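Local coordinates for Peptide/nickel transport system substrate-binding protein (Listeria monocytogenes serotype 1/2a, PDB 5KZT), which binds peptides and, as a solute-binding protein of the OppA type, probably delivers them to a membrane transporter, at residues V16-E21 / Q224-V229; V245-L250 / T499-K504. All blocks are in the same frame, centred on the assembly; numbering follows the deposited sequence.

Interaction 1 of 2, residues V16-E21 / Q224-V229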
loop_
_atom_site.group_PDB
_atom_site.type_symbol
_atom_site.label_atom_id
_atom_site.label_comp_id
_atom_site.label_asym_id
_atom_site.label_seq_id
_atom_site.Cartn_x
_atom_site.Cartn_y
_atom_site.Cartn_z
ATOM N N VAL A 16 -5.789 4.178 26.923
ATOM C CA VAL A 16 -6.147 2.994 26.155
ATOM C C VAL A 16 -6.998 3.472 24.993
ATOM O O VAL A 16 -7.988 4.165 25.204
ATOM C CB VAL A 16 -6.918 1.967 26.989
ATOM C CG1 VAL A 16 -7.452 0.825 26.121
ATOM C CG2 VAL A 16 -6.020 1.420 28.083
ATOM N N LEU A 17 -6.589 3.103 23.777
ATOM C CA LEU A 17 -7.215 3.570 22.549
ATOM C C LEU A 17 -7.892 2.378 21.868
ATOM O O LEU A 17 -7.321 1.287 21.817
ATOM C CB LEU A 17 -6.157 4.202 21.658
ATOM C CG LEU A 17 -6.531 4.732 20.272
ATOM C CD1 LEU A 17 -7.573 5.840 20.332
ATOM C CD2 LEU A 17 -5.282 5.190 19.540
ATOM N N ASN A 18 -9.119 2.580 21.391
ATOM C CA ASN A 18 -9.928 1.519 20.757
ATOM C C ASN A 18 -10.235 1.870 19.299
ATOM O O ASN A 18 -10.940 2.844 19.014
ATOM C CB ASN A 18 -11.234 1.308 21.527
ATOM C CG ASN A 18 -11.015 0.754 22.913
ATOM O OD1 ASN A 18 -10.307 -0.224 23.090
ATOM N ND2 ASN A 18 -11.632 1.367 23.899
ATOM N N LEU A 19 -9.691 1.077 18.384
ATOM C CA LEU A 19 -9.754 1.364 16.955
ATOM C C LEU A 19 -10.443 0.221 16.244
ATOM O O LEU A 19 -10.654 -0.857 16.827
ATOM C CB LEU A 19 -8.348 1.557 16.389
ATOM C CG LEU A 19 -7.501 2.716 16.931
ATOM C CD1 LEU A 19 -6.144 2.718 16.242
ATOM C CD2 LEU A 19 -8.199 4.061 16.783
ATOM N N THR A 20 -10.812 0.475 14.990
ATOM C CA THR A 20 -11.342 -0.548 14.101
ATOM C C THR A 20 -10.455 -0.689 12.870
ATOM O O THR A 20 -9.687 0.216 12.522
ATOM C CB THR A 20 -12.770 -0.231 13.612
ATOM O OG1 THR A 20 -12.722 0.858 12.685
ATOM C CG2 THR A 20 -13.684 0.109 14.754
ATOM N N GLU A 21 -10.572 -1.832 12.209
ATOM C CA GLU A 21 -9.924 -2.074 10.924
ATOM C C GLU A 21 -10.955 -2.769 10.025
ATOM O O GLU A 21 -11.854 -3.420 10.531
ATOM C CB GLU A 21 -8.682 -2.933 11.142
ATOM C CG GLU A 21 -7.770 -3.140 9.932
ATOM C CD GLU A 21 -7.322 -1.850 9.265
ATOM O OE1 GLU A 21 -6.191 -1.387 9.545
ATOM O OE2 GLU A 21 -8.087 -1.322 8.422
ATOM N N GLN A 224 -2.010 0.738 25.776
ATOM C CA GLN A 224 -2.684 -0.323 25.027
ATOM C C GLN A 224 -3.574 0.248 23.918
ATOM O O GLN A 224 -4.258 1.255 24.116
ATOM C CB GLN A 224 -3.516 -1.203 25.971
ATOM C CG GLN A 224 -4.128 -2.417 25.285
ATOM C CD GLN A 224 -4.372 -3.573 26.227
ATOM O OE1 GLN A 224 -3.567 -3.840 27.123
ATOM N NE2 GLN A 224 -5.474 -4.284 26.025
ATOM N N ILE A 225 -3.527 -0.383 22.753
ATOM C CA ILE A 225 -4.387 -0.014 21.621
ATOM C C ILE A 225 -5.105 -1.295 21.202
ATOM O O ILE A 225 -4.460 -2.263 20.843
ATOM C CB ILE A 225 -3.590 0.601 20.449
ATOM C CG1 ILE A 225 -2.748 1.800 20.915
ATOM C CG2 ILE A 225 -4.520 1.007 19.319
ATOM C CD1 ILE A 225 -1.651 2.195 19.938
ATOM N N ASN A 226 -6.430 -1.300 21.296
ATOM C CA ASN A 226 -7.252 -2.462 20.964
ATOM C C ASN A 226 -7.825 -2.253 19.577
ATOM O O ASN A 226 -8.382 -1.178 19.289
ATOM C CB ASN A 226 -8.407 -2.597 21.956
ATOM C CG ASN A 226 -7.930 -2.747 23.390
ATOM O OD1 ASN A 226 -7.118 -3.629 23.682
ATOM N ND2 ASN A 226 -8.425 -1.892 24.298
ATOM N N VAL A 227 -7.703 -3.271 18.726
ATOM C CA VAL A 227 -8.223 -3.211 17.361
ATOM C C VAL A 227 -9.194 -4.350 17.125
ATOM O O VAL A 227 -8.917 -5.491 17.513
ATOM C CB VAL A 227 -7.093 -3.304 16.310
ATOM C CG1 VAL A 227 -7.655 -3.062 14.920
ATOM C CG2 VAL A 227 -5.997 -2.304 16.637
ATOM N N GLN A 228 -10.324 -4.036 16.491
ATOM C CA GLN A 228 -11.295 -5.054 16.063
ATOM C C GLN A 228 -11.701 -4.814 14.619
ATOM O O GLN A 228 -11.784 -3.679 14.149
ATOM C CB GLN A 228 -12.503 -5.094 16.986
ATOM C CG GLN A 228 -13.282 -3.808 17.052
ATOM C CD GLN A 228 -14.438 -3.885 18.021
ATOM O OE1 GLN A 228 -15.383 -4.646 17.817
ATOM N NE2 GLN A 228 -14.382 -3.082 19.069
ATOM N N VAL A 229 -11.956 -5.901 13.912
ATOM C CA VAL A 229 -12.436 -5.825 12.548
ATOM C C VAL A 229 -13.917 -5.463 12.500
ATOM O O VAL A 229 -14.743 -6.107 13.140
ATOM C CB VAL A 229 -12.163 -7.137 11.799
ATOM C CG1 VAL A 229 -12.761 -7.093 10.400
ATOM C CG2 VAL A 229 -10.662 -7.366 11.739
HETATM O O HOH W 1 -11.759 -1.596 19.277
#

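Interaction 2 of 2, residues V245-L250 / T499-K504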
loop_
_atom_site.group_PDB
_atom_site.type_symbol
_atom_site.label_atom_id
_atom_site.label_comp_id
_atom_site.label_asym_id
_atom_site.label_seq_id
_atom_site.Cartn_x
_atom_site.Cartn_y
_atom_site.Cartn_z
ATOM N N VAL A 245 -15.559 2.139 20.696
ATOM C CA VAL A 245 -14.442 2.543 19.841
ATOM C C VAL A 245 -14.351 4.046 19.840
ATOM O O VAL A 245 -15.337 4.728 20.079
ATOM C CB VAL A 245 -14.548 2.007 18.395
ATOM C CG1 VAL A 245 -14.631 0.487 18.397
ATOM C CG2 VAL A 245 -15.720 2.611 17.629
ATOM N N ASP A 246 -13.151 4.548 19.568
ATOM C CA ASP A 246 -12.844 5.972 19.619
ATOM C C ASP A 246 -12.761 6.652 18.253
ATOM O O ASP A 246 -12.651 7.876 18.176
ATOM C CB ASP A 246 -11.538 6.178 20.373
ATOM C CG ASP A 246 -11.601 5.640 21.777
ATOM O OD1 ASP A 246 -12.579 5.953 22.490
ATOM O OD2 ASP A 246 -10.694 4.879 22.173
ATOM N N ARG A 247 -12.796 5.852 17.193
ATOM C CA ARG A 247 -12.674 6.322 15.826
ATOM C C ARG A 247 -13.326 5.269 14.935
ATOM O O ARG A 247 -13.091 4.072 15.119
ATOM C CB ARG A 247 -11.200 6.512 15.500
ATOM C CG ARG A 247 -10.898 7.200 14.195
ATOM C CD ARG A 247 -9.432 7.562 14.150
ATOM N NE ARG A 247 -9.062 8.467 13.068
ATOM C CZ ARG A 247 -8.437 8.117 11.954
ATOM N NH1 ARG A 247 -8.125 6.840 11.707
ATOM N NH2 ARG A 247 -8.133 9.061 11.071
ATOM N N THR A 248 -14.179 5.692 14.008
ATOM C CA THR A 248 -14.887 4.751 13.151
ATOM C C THR A 248 -15.049 5.278 11.721
ATOM O O THR A 248 -15.394 6.429 11.505
ATOM C CB THR A 248 -16.247 4.362 13.778
ATOM O OG1 THR A 248 -16.840 3.286 13.042
ATOM C CG2 THR A 248 -17.203 5.546 13.818
ATOM N N VAL A 249 -14.857 4.396 10.754
ATOM C CA VAL A 249 -14.959 4.761 9.349
ATOM C C VAL A 249 -16.422 4.908 8.947
ATOM O O VAL A 249 -17.244 4.080 9.325
ATOM C CB VAL A 249 -14.354 3.678 8.430
ATOM C CG1 VAL A 249 -14.474 4.111 6.959
ATOM C CG2 VAL A 249 -12.921 3.379 8.783
ATOM N N LEU A 250 -16.728 5.948 8.163
ATOM C CA LEU A 250 -18.073 6.205 7.646
ATOM C C LEU A 250 -18.034 6.108 6.137
ATOM O O LEU A 250 -17.202 6.724 5.512
ATOM C CB LEU A 250 -18.544 7.624 8.000
ATOM C CG LEU A 250 -18.524 8.012 9.480
ATOM C CD1 LEU A 250 -18.745 9.507 9.614
ATOM C CD2 LEU A 250 -19.563 7.226 10.262
ATOM N N THR A 499 -10.926 9.172 3.122
ATOM C CA THR A 499 -11.606 8.316 4.082
ATOM C C THR A 499 -12.246 9.218 5.135
ATOM O O THR A 499 -11.620 10.169 5.607
ATOM C CB THR A 499 -10.629 7.326 4.751
ATOM O OG1 THR A 499 -9.924 6.590 3.744
ATOM C CG2 THR A 499 -11.371 6.349 5.636
ATOM N N ALA A 500 -13.509 8.963 5.445
ATOM C CA ALA A 500 -14.243 9.753 6.448
ATOM C C ALA A 500 -14.391 8.944 7.727
ATOM O O ALA A 500 -14.572 7.723 7.690
ATOM C CB ALA A 500 -15.604 10.162 5.924
ATOM N N TYR A 501 -14.347 9.650 8.849
ATOM C CA TYR A 501 -14.443 9.061 10.177
ATOM C C TYR A 501 -15.222 9.976 11.095
ATOM O O TYR A 501 -15.280 11.192 10.874
ATOM C CB TYR A 501 -13.072 8.900 10.840
ATOM C CG TYR A 501 -12.045 8.041 10.143
ATOM C CD1 TYR A 501 -11.202 8.580 9.187
ATOM C CD2 TYR A 501 -11.872 6.708 10.499
ATOM C CE1 TYR A 501 -10.227 7.805 8.557
ATOM C CE2 TYR A 501 -10.909 5.915 9.882
ATOM C CZ TYR A 501 -10.081 6.473 8.919
ATOM O OH TYR A 501 -9.123 5.695 8.314
ATOM N N LEU A 502 -15.823 9.387 12.124
ATOM C CA LEU A 502 -16.036 10.114 13.361
ATOM C C LEU A 502 -14.835 9.802 14.222
ATOM O O LEU A 502 -14.397 8.651 14.271
ATOM C CB LEU A 502 -17.319 9.699 14.069
ATOM C CG LEU A 502 -18.655 10.085 13.442
ATOM C CD1 LEU A 502 -19.768 9.821 14.450
ATOM C CD2 LEU A 502 -18.696 11.540 12.994
ATOM N N GLN A 503 -14.290 10.829 14.880
ATOM C CA GLN A 503 -13.101 10.695 15.708
ATOM C C GLN A 503 -13.302 11.440 17.007
ATOM O O GLN A 503 -13.549 12.636 16.972
ATOM C CB GLN A 503 -11.897 11.284 14.977
ATOM C CG GLN A 503 -10.575 11.098 15.705
ATOM C CD GLN A 503 -9.396 11.617 14.893
ATOM O OE1 GLN A 503 -9.106 11.114 13.810
ATOM N NE2 GLN A 503 -8.727 12.639 15.411
ATOM N N LYS A 504 -13.170 10.760 18.149
ATOM C CA LYS A 504 -13.394 11.431 19.435
ATOM C C LYS A 504 -12.419 12.588 19.616
ATOM O O LYS A 504 -11.230 12.470 19.282
ATOM C CB LYS A 504 -13.222 10.495 20.623
ATOM C CG LYS A 504 -14.175 9.324 20.658
ATOM C CD LYS A 504 -15.571 9.666 21.097
ATOM C CE LYS A 504 -16.317 8.337 21.172
ATOM N NZ LYS A 504 -17.740 8.522 21.435
HETATM O O HOH W 2 -7.920 11.852 11.408
HETATM O O HOH W 3 -14.917 6.645 4.101
#

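Interaction 1 of 2, residues V16-E21 / Q224-V229
Asn18 and Asn226 sit abreast on neighbouring parallel strands, and their side-chain amides are hydrogen-bonded to each other. From Asn226, CB rises beside the Asn18 carboxamide, 3.2 Å from its OD1. CG lies a little farther from that oxygen, and the tip divides: Asn226 ND2 donates one N-H to Asn18 OD1 at 2.8 Å, while Asn226 OD1 accepts from Gln224 NE2 of its own strand at 2.9 Å. With CG beside the backbone N in both asparagines (chi1 -59° in Asn226), the two amides point the same way and lie within 18° of coplanar, and the bond lies in the plane of each. Held at both its oxygen and its nitrogen, the Asn226 amide has its flip state fixed. Val16 CG1 packs against Asn226 ND2 at 3.4 Å. On the other face of the sheet Leu19 CD1 meets Ile225 CG2 at 3.9 Å, and Glu21 CB rests on Val227 CG1; Tyr521 covers Leu19 and Ile225. Between the backbones run five hydrogen bonds, the straightest from Leu19 N to Asn226 O (2.8 Å, 177°). A water accepts from Gln228 NE2 and donates to Leu19 O, which also receives Gln228 N at 3.2 Å. This is a regular parallel beta ladder with an asparagine pair on one face, placing 16-21 at the border of a mixed four-stranded sheet next to 224-229.

Interaction 2 of 2, residues V245-L250 / T499-K504
An antiparallel beta ladder pairs the short strand 247-250 with the end of the long strand 491-503, and one of its faces carries a cation-pi stack. Arg247 leaves its strand with CG anti to the backbone N (chi1 -171°) and runs extended to NE, which lays the guanidinium over the Tyr501 ring. Arg247 CZ stands 3.7 Å from the Tyr501 ring centroid, almost on its normal, and the two planes differ by 21°. At the guanidinium edge Arg247 NE donates to Gln503 OE1 at 2.7 Å; a water bridges that same oxygen to NH2, which also bonds Tyr519 OH. Val249 CG2 comes obliquely to Tyr501 CE2 at 3.4 Å. On the opposite face Leu250 CD1 packs against Leu502 CG at 3.9 Å, with helix 233-241 touching Leu502. Thr248 and Leu502 exchange backbone bonds in both directions, and beyond the strand Lys504 N reaches Asp246 O at 2.9 Å. Lys504 NZ forms a salt bridge with Asp243 and a hydrogen bond to Tyr240 O. Within this contact the arginine charge meets the pi face of Tyr501 and the neutral oxygens of Gln503 and a water, which probably stabilise it by polarisation and dipoles.

In the fold
From the N terminus the chain first lays down 16-21, and 203 residues later 224-229 returns beside it, closing interaction 1. Helix 233-241 follows, and 245-250 then opens interaction 2, which closes only when 499-504 comes back, 249 residues on. The two closures therefore run in series, neither nested nor crossed. They still meet in space, their centres about 12 Å apart: Asn18 O probably takes a hydrogen bond from Asp246 N, Asp246 OD2 receives Asn18 N, and Gln228 packs on Val245. Strand 16-21, at the border of its four-stranded sheet, is thus tied through Asp246 to the larger mixed sheet that holds 491-503.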